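Local atomic coordinates of trehalose-6-phosphate phosphatase (Candida albicans, PDB entry 5DXF), a protein that belongs to the trehalose-phosphatase proteins and has an N-terminal region of glycosyltransferase family 20, in the GT-B clan. Residues Asp426-Thr431 with Ser453-Ser458; Val155-Phe160 with His204-Leu209; Gln371-Gly376 with Val406-Met411. One frame throughout, in Å; residues are numbered along the deposited sequence.

Interaction 1: Asp426-Thr431 with Ser453-Ser458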
loop_
_atom_site.group_PDB
_atom_site.type_symbol
_atom_site.label_atom_id
_atom_site.label_comp_id
_atom_site.label_asym_id
_atom_site.label_seq_id
_atom_site.Cartn_x
_atom_site.Cartn_y
_atom_site.Cartn_z
ATOM N N ASP A 426 -16.707 -0.670 -15.885
ATOM C CA ASP A 426 -17.286 0.570 -16.343
ATOM C C ASP A 426 -17.112 1.653 -15.283
ATOM O O ASP A 426 -17.318 2.826 -15.538
ATOM C CB ASP A 426 -18.764 0.374 -16.675
ATOM C CG ASP A 426 -18.988 -0.648 -17.782
ATOM O OD1 ASP A 426 -18.653 -0.363 -18.952
ATOM O OD2 ASP A 426 -19.508 -1.736 -17.479
ATOM N N LEU A 427 -16.735 1.235 -14.082
ATOM C CA LEU A 427 -16.498 2.156 -12.982
ATOM C C LEU A 427 -15.455 1.624 -12.016
ATOM O O LEU A 427 -15.313 0.431 -11.845
ATOM C CB LEU A 427 -17.794 2.412 -12.223
ATOM C CG LEU A 427 -17.999 3.777 -11.581
ATOM C CD1 LEU A 427 -18.907 3.670 -10.381
ATOM C CD2 LEU A 427 -16.691 4.420 -11.182
ATOM N N ALA A 428 -14.743 2.524 -11.373
ATOM C CA ALA A 428 -13.885 2.170 -10.281
ATOM C C ALA A 428 -14.296 3.064 -9.138
ATOM O O ALA A 428 -14.523 4.237 -9.336
ATOM C CB ALA A 428 -12.442 2.403 -10.644
ATOM N N LEU A 429 -14.422 2.502 -7.948
ATOM C CA LEU A 429 -14.792 3.294 -6.776
ATOM C C LEU A 429 -13.824 3.038 -5.626
ATOM O O LEU A 429 -13.749 1.928 -5.100
ATOM C CB LEU A 429 -16.234 2.992 -6.341
ATOM C CG LEU A 429 -16.833 3.809 -5.189
ATOM C CD1 LEU A 429 -16.542 5.291 -5.376
ATOM C CD2 LEU A 429 -18.337 3.565 -5.078
ATOM N N ILE A 430 -13.077 4.070 -5.248
ATOM C CA ILE A 430 -12.172 3.982 -4.105
ATOM C C ILE A 430 -12.703 4.846 -2.968
ATOM O O ILE A 430 -12.872 6.053 -3.133
ATOM C CB ILE A 430 -10.739 4.422 -4.475
ATOM C CG1 ILE A 430 -10.253 3.674 -5.720
ATOM C CG2 ILE A 430 -9.790 4.216 -3.305
ATOM C CD1 ILE A 430 -10.342 2.169 -5.600
ATOM N N THR A 431 -12.967 4.223 -1.819
ATOM C CA THR A 431 -13.620 4.893 -0.693
ATOM C C THR A 431 -12.773 4.831 0.576
ATOM O O THR A 431 -13.294 4.925 1.688
ATOM C CB THR A 431 -14.996 4.268 -0.402
ATOM O OG1 THR A 431 -14.852 2.847 -0.273
ATOM C CG2 THR A 431 -15.961 4.559 -1.534
ATOM N N SER A 453 -13.048 4.230 -18.814
ATOM C CA SER A 453 -14.050 4.197 -17.754
ATOM C C SER A 453 -13.639 5.088 -16.577
ATOM O O SER A 453 -12.461 5.153 -16.220
ATOM C CB SER A 453 -14.293 2.762 -17.284
ATOM O OG SER A 453 -15.049 2.040 -18.243
ATOM N N PRO A 454 -14.620 5.789 -15.978
ATOM C CA PRO A 454 -14.386 6.753 -14.894
ATOM C C PRO A 454 -13.920 6.155 -13.562
ATOM O O PRO A 454 -14.275 5.031 -13.166
ATOM C CB PRO A 454 -15.757 7.420 -14.719
ATOM C CG PRO A 454 -16.731 6.442 -15.246
ATOM C CD PRO A 454 -16.034 5.772 -16.394
ATOM N N LEU A 455 -13.110 6.951 -12.874
ATOM C CA LEU A 455 -12.615 6.625 -11.548
ATOM C C LEU A 455 -13.142 7.626 -10.527
ATOM O O LEU A 455 -12.993 8.838 -10.696
ATOM C CB LEU A 455 -11.087 6.616 -11.532
ATOM C CG LEU A 455 -10.444 6.667 -10.145
ATOM C CD1 LEU A 455 -10.676 5.364 -9.395
ATOM C CD2 LEU A 455 -8.960 6.985 -10.244
ATOM N N ILE A 456 -13.771 7.114 -9.476
ATOM C CA ILE A 456 -14.209 7.949 -8.369
ATOM C C ILE A 456 -13.292 7.714 -7.174
ATOM O O ILE A 456 -13.049 6.571 -6.772
ATOM C CB ILE A 456 -15.669 7.668 -7.979
ATOM C CG1 ILE A 456 -16.575 7.776 -9.205
ATOM C CG2 ILE A 456 -16.125 8.638 -6.900
ATOM C CD1 ILE A 456 -18.047 7.630 -8.884
ATOM N N LEU A 457 -12.783 8.808 -6.617
ATOM C CA LEU A 457 -11.726 8.744 -5.620
ATOM C C LEU A 457 -12.122 9.439 -4.323
ATOM O O LEU A 457 -12.657 10.550 -4.333
ATOM C CB LEU A 457 -10.443 9.366 -6.183
ATOM C CG LEU A 457 -9.126 8.685 -5.814
ATOM C CD1 LEU A 457 -9.201 7.214 -6.165
ATOM C CD2 LEU A 457 -7.960 9.346 -6.533
ATOM N N SER A 458 -11.867 8.765 -3.207
ATOM C CA SER A 458 -12.086 9.352 -1.893
ATOM C C SER A 458 -11.083 10.478 -1.707
ATOM O O SER A 458 -9.931 10.359 -2.118
ATOM C CB SER A 458 -11.939 8.303 -0.786
ATOM O OG SER A 458 -11.920 8.903 0.497
#
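Leu-429 holds CG beside its carbonyl carbon (chi1 -175°), and Ile-456 holds CG1 beside its backbone N (chi1 -53°). These torsions bring Leu-429 CD1 against Ile-456, where it lies 3.6 Å from CB and touches CG2 as well. The Ile-456 CG1 branch reaches the other way along the sheet, to 3.9 Å from Leu-427 CD2. Helix 478-489 covers this face through Ile-485. On the reverse face Leu-457 CD1 stands 3.6 Å from Ile-430 CB, the two side chains running alongside each other, while Leu-455 CD1 packs 3.7 Å from Ala-428 CB. Phe-444 of helix 439-447 closes over Ala-428 and Leu-455. That helix is the connection of a beta-alpha-beta crossover whose parallel strands are 428-430 and 455-458. Between them Ala-428 N donates to Pro-454 O at 3.1 Å, Ile-456 N to Ala-428 O at 3.0 Å, and Ile-430 N to Ile-456 O at 2.9 Å; a fourth bond, Ser-458 N to Ile-430 O, is weak. The hydroxyls of Ser-453 and Ser-458 turn to the backbone of Ala-425 and Ser-432. The backbone thus supplies the polar pairing between the strands, and apolar side chains pack both faces against helices 478-489 and 439-447.

Interaction 2: Val155-Phe160 with His204-Leu209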
loop_
_atom_site.group_PDB
_atom_site.type_symbol
_atom_site.label_atom_id
_atom_site.label_comp_id
_atom_site.label_asym_id
_atom_site.label_seq_id
_atom_site.Cartn_x
_atom_site.Cartn_y
_atom_site.Cartn_z
ATOM N N VAL A 155 -0.869 -2.191 17.736
ATOM C CA VAL A 155 -0.601 -0.912 18.384
ATOM C C VAL A 155 -0.307 0.200 17.382
ATOM O O VAL A 155 -0.987 1.223 17.367
ATOM C CB VAL A 155 0.577 -1.021 19.368
ATOM C CG1 VAL A 155 0.785 0.298 20.088
ATOM C CG2 VAL A 155 0.324 -2.138 20.367
ATOM N N LEU A 156 0.699 -0.011 16.540
ATOM C CA LEU A 156 1.159 1.022 15.619
ATOM C C LEU A 156 0.184 1.289 14.462
ATOM O O LEU A 156 -0.174 2.441 14.211
ATOM C CB LEU A 156 2.542 0.648 15.071
ATOM C CG LEU A 156 3.731 0.807 16.031
ATOM C CD1 LEU A 156 4.972 0.112 15.488
ATOM C CD2 LEU A 156 4.024 2.278 16.287
ATOM N N TRP A 157 -0.237 0.229 13.770
ATOM C CA TRP A 157 -1.189 0.347 12.661
ATOM C C TRP A 157 -2.477 1.093 13.036
ATOM O O TRP A 157 -2.881 2.001 12.304
ATOM C CB TRP A 157 -1.541 -1.035 12.092
ATOM C CG TRP A 157 -2.739 -1.031 11.167
ATOM C CD1 TRP A 157 -4.061 -1.014 11.526
ATOM C CD2 TRP A 157 -2.717 -1.046 9.735
ATOM N NE1 TRP A 157 -4.856 -1.008 10.408
ATOM C CE2 TRP A 157 -4.058 -1.030 9.296
ATOM C CE3 TRP A 157 -1.696 -1.073 8.783
ATOM C CZ2 TRP A 157 -4.399 -1.038 7.944
ATOM C CZ3 TRP A 157 -2.037 -1.078 7.447
ATOM C CH2 TRP A 157 -3.374 -1.061 7.038
ATOM N N PRO A 158 -3.141 0.719 14.152
ATOM C CA PRO A 158 -4.367 1.459 14.479
ATOM C C PRO A 158 -4.127 2.935 14.756
ATOM O O PRO A 158 -4.915 3.768 14.306
ATOM C CB PRO A 158 -4.872 0.766 15.746
ATOM C CG PRO A 158 -4.246 -0.568 15.717
ATOM C CD PRO A 158 -2.904 -0.362 15.121
ATOM N N VAL A 159 -3.062 3.250 15.488
ATOM C CA VAL A 159 -2.740 4.635 15.821
ATOM C C VAL A 159 -2.428 5.462 14.573
ATOM O O VAL A 159 -2.954 6.563 14.404
ATOM C CB VAL A 159 -1.546 4.714 16.792
ATOM C CG1 VAL A 159 -1.057 6.147 16.924
ATOM C CG2 VAL A 159 -1.932 4.154 18.153
ATOM N N PHE A 160 -1.593 4.929 13.695
ATOM C CA PHE A 160 -1.201 5.621 12.477
ATOM C C PHE A 160 -2.401 5.853 11.592
ATOM O O PHE A 160 -2.443 6.791 10.817
ATOM C CB PHE A 160 -0.132 4.856 11.727
ATOM C CG PHE A 160 1.215 4.942 12.354
ATOM C CD1 PHE A 160 2.346 4.880 11.584
ATOM C CD2 PHE A 160 1.345 5.083 13.708
ATOM C CE1 PHE A 160 3.593 4.955 12.160
ATOM C CE2 PHE A 160 2.585 5.155 14.294
ATOM C CZ PHE A 160 3.712 5.091 13.520
ATOM N N HIS A 204 11.948 0.279 4.891
ATOM C CA HIS A 204 10.545 0.611 4.725
ATOM C C HIS A 204 9.632 0.240 5.882
ATOM O O HIS A 204 9.666 -0.865 6.394
ATOM C CB HIS A 204 10.012 -0.016 3.445
ATOM C CG HIS A 204 10.897 0.182 2.260
ATOM N ND1 HIS A 204 10.530 0.952 1.182
ATOM C CD2 HIS A 204 12.122 -0.305 1.973
ATOM C CE1 HIS A 204 11.494 0.941 0.285
ATOM N NE2 HIS A 204 12.474 0.188 0.742
ATOM N N ASP A 205 8.824 1.207 6.284
ATOM C CA ASP A 205 7.605 1.000 7.054
ATOM C C ASP A 205 7.714 0.803 8.560
ATOM O O ASP A 205 8.785 0.834 9.132
ATOM C CB ASP A 205 6.747 -0.091 6.428
ATOM C CG ASP A 205 5.545 0.461 5.720
ATOM O OD1 ASP A 205 5.425 1.690 5.615
ATOM O OD2 ASP A 205 4.713 -0.333 5.258
ATOM N N TYR A 206 6.560 0.602 9.176
ATOM C CA TYR A 206 6.387 0.617 10.622
ATOM C C TYR A 206 7.062 -0.497 11.412
ATOM O O TYR A 206 7.287 -0.357 12.604
ATOM C CB TYR A 206 4.911 0.744 10.986
ATOM C CG TYR A 206 4.020 -0.246 10.299
ATOM C CD1 TYR A 206 3.677 -0.093 8.975
ATOM C CD2 TYR A 206 3.519 -1.333 10.982
ATOM C CE1 TYR A 206 2.855 -1.002 8.347
ATOM C CE2 TYR A 206 2.700 -2.245 10.367
ATOM C CZ TYR A 206 2.369 -2.074 9.051
ATOM O OH TYR A 206 1.554 -2.988 8.445
ATOM N N TYR A 207 7.341 -1.618 10.768
ATOM C CA TYR A 207 7.992 -2.724 11.460
ATOM C C TYR A 207 9.434 -2.378 11.814
ATOM O O TYR A 207 10.034 -2.987 12.700
ATOM C CB TYR A 207 7.960 -3.992 10.602
ATOM C CG TYR A 207 6.642 -4.738 10.607
ATOM C CD1 TYR A 207 6.507 -5.939 11.289
ATOM C CD2 TYR A 207 5.539 -4.245 9.923
ATOM C CE1 TYR A 207 5.307 -6.631 11.290
ATOM C CE2 TYR A 207 4.339 -4.930 9.917
ATOM C CZ TYR A 207 4.227 -6.119 10.604
ATOM O OH TYR A 207 3.030 -6.797 10.600
ATOM N N LEU A 208 9.982 -1.388 11.120
ATOM C CA LEU A 208 11.401 -1.075 11.220
ATOM C C LEU A 208 11.663 0.370 11.636
ATOM O O LEU A 208 12.660 0.972 11.235
ATOM C CB LEU A 208 12.077 -1.371 9.882
ATOM C CG LEU A 208 11.873 -2.818 9.429
ATOM C CD1 LEU A 208 12.553 -3.080 8.096
ATOM C CD2 LEU A 208 12.375 -3.771 10.503
ATOM N N LEU A 209 10.754 0.925 12.420
ATOM C CA LEU A 209 10.849 2.291 12.911
ATOM C C LEU A 209 12.041 2.515 13.821
ATOM O O LEU A 209 12.618 3.590 13.849
ATOM C CB LEU A 209 9.573 2.682 13.635
ATOM C CG LEU A 209 8.357 2.892 12.746
ATOM C CD1 LEU A 209 7.186 3.345 13.584
ATOM C CD2 LEU A 209 8.644 3.875 11.635
#
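Tyr-206 extends its side chain from the loop toward helix 147-160, facing Leu-156 and Trp-157. Its CB has Leu-156 CD1 4.5 Å away, and the same methyl group comes closer to the loop backbone, 3.7 Å from Tyr-206 O. CG sits between the backbone N and the carbonyl carbon (chi1 51°), which swings the ring off toward Trp-157. Along the ring, one face is overlapped near its rim by Tyr-207 CD2, 3.5 Å above the plane. Further out, CZ lies 4.2 Å from Trp-157 CE3, the two side chains crossing at a slant. At the tip, Tyr-206 OH is 3.8 Å from Trp-157 CE3 and hydrogen-bonded to Glu-153 OE2, one turn back along the same helix. Tyr-207 OH bonds to that carboxylate oxygen too, so two neighbouring loop hydroxyls tie to one acidic group. The loop follows strand 200-204 of the large sheet and leads to helix 211-218, a strand-loop-helix step of the Rossmann-like half that GT-B proteins build around such a sheet. Helix 147-160 is kinked at Pro-158, whose N makes no bond to the preceding turn. Beyond the tyrosine, Leu-209 and Phe-160 meet head-on from the two segments, and Leu-209 CD1 stops 3.9 Å from Phe-160 CZ. The other leucine pair is looser, with Leu-156 CD2 4.3 Å from Leu-209 CD1. Leu-247 of helix 244-251 and Tyr-180 of helix 173-194 touch both leucines, while the Trp-157 ring stacks with His-161.

Interaction 3: Gln371-Gly376 with Val406-Met411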
loop_
_atom_site.group_PDB
_atom_site.type_symbol
_atom_site.label_atom_id
_atom_site.label_comp_id
_atom_site.label_asym_id
_atom_site.label_seq_id
_atom_site.Cartn_x
_atom_site.Cartn_y
_atom_site.Cartn_z
ATOM N N GLN A 371 -16.764 -6.826 -5.799
ATOM C CA GLN A 371 -15.750 -6.553 -4.788
ATOM C C GLN A 371 -14.932 -7.804 -4.486
ATOM O O GLN A 371 -15.476 -8.822 -4.058
ATOM C CB GLN A 371 -16.395 -6.027 -3.501
ATOM C CG GLN A 371 -15.397 -5.557 -2.452
ATOM C CD GLN A 371 -14.662 -4.300 -2.872
ATOM O OE1 GLN A 371 -15.210 -3.455 -3.581
ATOM N NE2 GLN A 371 -13.413 -4.171 -2.442
ATOM N N VAL A 372 -13.627 -7.726 -4.730
ATOM C CA VAL A 372 -12.712 -8.782 -4.319
ATOM C C VAL A 372 -11.913 -8.288 -3.117
ATOM O O VAL A 372 -11.269 -7.240 -3.174
ATOM C CB VAL A 372 -11.769 -9.210 -5.462
ATOM C CG1 VAL A 372 -11.387 -8.009 -6.310
ATOM C CG2 VAL A 372 -10.527 -9.896 -4.905
ATOM N N SER A 373 -11.971 -9.041 -2.023
ATOM C CA SER A 373 -11.393 -8.590 -0.765
ATOM C C SER A 373 -10.271 -9.489 -0.262
ATOM O O SER A 373 -10.222 -10.681 -0.566
ATOM C CB SER A 373 -12.484 -8.478 0.302
ATOM O OG SER A 373 -13.309 -9.629 0.308
ATOM N N SER A 374 -9.372 -8.895 0.514
ATOM C CA SER A 374 -8.265 -9.613 1.128
ATOM C C SER A 374 -8.483 -9.659 2.639
ATOM O O SER A 374 -9.037 -8.722 3.210
ATOM C CB SER A 374 -6.936 -8.939 0.784
ATOM O OG SER A 374 -6.889 -8.586 -0.589
ATOM N N PRO A 375 -8.055 -10.750 3.296
ATOM C CA PRO A 375 -8.349 -10.924 4.725
ATOM C C PRO A 375 -7.561 -9.993 5.649
ATOM O O PRO A 375 -6.404 -9.673 5.371
ATOM C CB PRO A 375 -7.958 -12.380 4.978
ATOM C CG PRO A 375 -6.876 -12.636 3.989
ATOM C CD PRO A 375 -7.302 -11.894 2.751
ATOM N N GLY A 376 -8.195 -9.578 6.746
ATOM C CA GLY A 376 -7.588 -8.674 7.710
ATOM C C GLY A 376 -6.977 -9.413 8.885
ATOM O O GLY A 376 -7.224 -10.604 9.074
ATOM N N VAL A 406 -24.409 -7.163 -5.744
ATOM C CA VAL A 406 -23.063 -7.213 -5.179
ATOM C C VAL A 406 -22.453 -8.611 -5.244
ATOM O O VAL A 406 -23.024 -9.576 -4.737
ATOM C CB VAL A 406 -23.043 -6.747 -3.712
ATOM C CG1 VAL A 406 -21.619 -6.792 -3.171
ATOM C CG2 VAL A 406 -23.609 -5.347 -3.593
ATOM N N LEU A 407 -21.288 -8.708 -5.875
ATOM C CA LEU A 407 -20.533 -9.953 -5.902
ATOM C C LEU A 407 -19.286 -9.806 -5.043
ATOM O O LEU A 407 -18.461 -8.919 -5.278
ATOM C CB LEU A 407 -20.167 -10.338 -7.336
ATOM C CG LEU A 407 -21.358 -10.741 -8.211
ATOM C CD1 LEU A 407 -20.972 -10.850 -9.680
ATOM C CD2 LEU A 407 -21.973 -12.041 -7.714
ATOM N N HIS A 408 -19.159 -10.672 -4.041
ATOM C CA HIS A 408 -18.054 -10.593 -3.091
ATOM C C HIS A 408 -17.162 -11.829 -3.151
ATOM O O HIS A 408 -17.573 -12.925 -2.768
ATOM C CB HIS A 408 -18.586 -10.404 -1.669
ATOM C CG HIS A 408 -17.531 -10.032 -0.675
ATOM N ND1 HIS A 408 -17.771 -9.996 0.682
ATOM C CD2 HIS A 408 -16.236 -9.672 -0.835
ATOM C CE1 HIS A 408 -16.669 -9.632 1.313
ATOM N NE2 HIS A 408 -15.722 -9.431 0.414
ATOM N N TYR A 409 -15.935 -11.637 -3.621
ATOM C CA TYR A 409 -14.959 -12.715 -3.692
ATOM C C TYR A 409 -13.876 -12.504 -2.644
ATOM O O TYR A 409 -13.177 -11.493 -2.668
ATOM C CB TYR A 409 -14.339 -12.794 -5.090
ATOM C CG TYR A 409 -15.346 -12.946 -6.205
ATOM C CD1 TYR A 409 -15.851 -14.193 -6.549
ATOM C CD2 TYR A 409 -15.786 -11.842 -6.919
ATOM C CE1 TYR A 409 -16.772 -14.333 -7.571
ATOM C CE2 TYR A 409 -16.705 -11.971 -7.940
ATOM C CZ TYR A 409 -17.195 -13.217 -8.263
ATOM O OH TYR A 409 -18.111 -13.346 -9.281
ATOM N N GLN A 410 -13.745 -13.456 -1.725
ATOM C CA GLN A 410 -12.728 -13.379 -0.682
ATOM C C GLN A 410 -11.579 -14.336 -0.973
ATOM O O GLN A 410 -10.604 -14.394 -0.222
ATOM C CB GLN A 410 -13.345 -13.672 0.690
ATOM C CG GLN A 410 -14.284 -12.578 1.179
ATOM C CD GLN A 410 -15.098 -12.985 2.393
ATOM O OE1 GLN A 410 -16.308 -13.187 2.300
ATOM N NE2 GLN A 410 -14.442 -13.090 3.542
ATOM N N MET A 411 -11.695 -15.094 -2.043
ATOM C CA MET A 411 -10.606 -15.944 -2.492
ATOM C C MET A 411 -9.535 -15.135 -3.203
ATOM O O MET A 411 -9.793 -14.036 -3.663
ATOM C CB MET A 411 -11.124 -17.059 -3.394
ATOM C CG MET A 411 -11.297 -16.668 -4.843
ATOM S SD MET A 411 -12.930 -16.040 -5.182
ATOM C CE MET A 411 -13.946 -17.155 -4.243
#
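Gln-371 N donates to Leu-407 O at 2.7 Å in a nearly straight bond (168° at the hydrogen). Next along the strands, Tyr-409 N reaches Gln-371 O at 2.9 Å, in the carbonyl plane, and Ser-373 N reaches Tyr-409 O at 2.8 Å. This is the ladder of two parallel strands, 367-374 and 406-409, joined through helix 381-398 as a beta-alpha-beta unit. Ser-373 OG also pairs with His-408 NE2 at the edge of the imidazole; either atom could donate, but the two are modelled implausibly close and the exact geometry is doubtful. Ser-373 OG between its backbone N and carbonyl carbon (chi1 47°) and the His-408 ring beside its own carbonyl carbon (chi1 -168°) turn hydroxyl and NE2 edge toward each other across the strands. Gln-410 CG rests over one face of the same ring, 3.5 Å above the plane and toward the rim. Val-387 and Ile-391 of helix 381-398 also touch the histidine. The Gln-371 side chain bends at chi2 and leads away from strand 406-409, its amide bonded to Lys-349 through OE1 and to Asp-338 through NE2. On the reverse face Val-372 and Tyr-409 pack lightly, their CB atoms 4.4 Å apart. The three backbone bonds are thus the firm tie, with the serine-histidine pair a probable polar addition at the sheet margin.

Interactions 1 and 3 each join the strands of a parallel beta-alpha-beta unit, and backbone bonds to strand 332-339 link both to one sheet region. Their centres are 17 Å apart, and Lys-349 touches both, bonding to the Gln-371 amide and weakly to Leu-429 O. Interaction 1 is buried and aliphatic on both faces; interaction 3, at a sheet edge, is partly exposed and includes a side-chain polar pair. Interaction 2 belongs to the larger sheet's half, its centre 28 Å from that of interaction 1. It is buried too, but packs a helix against a loop through aromatic and leucine side chains, without a backbone ladder.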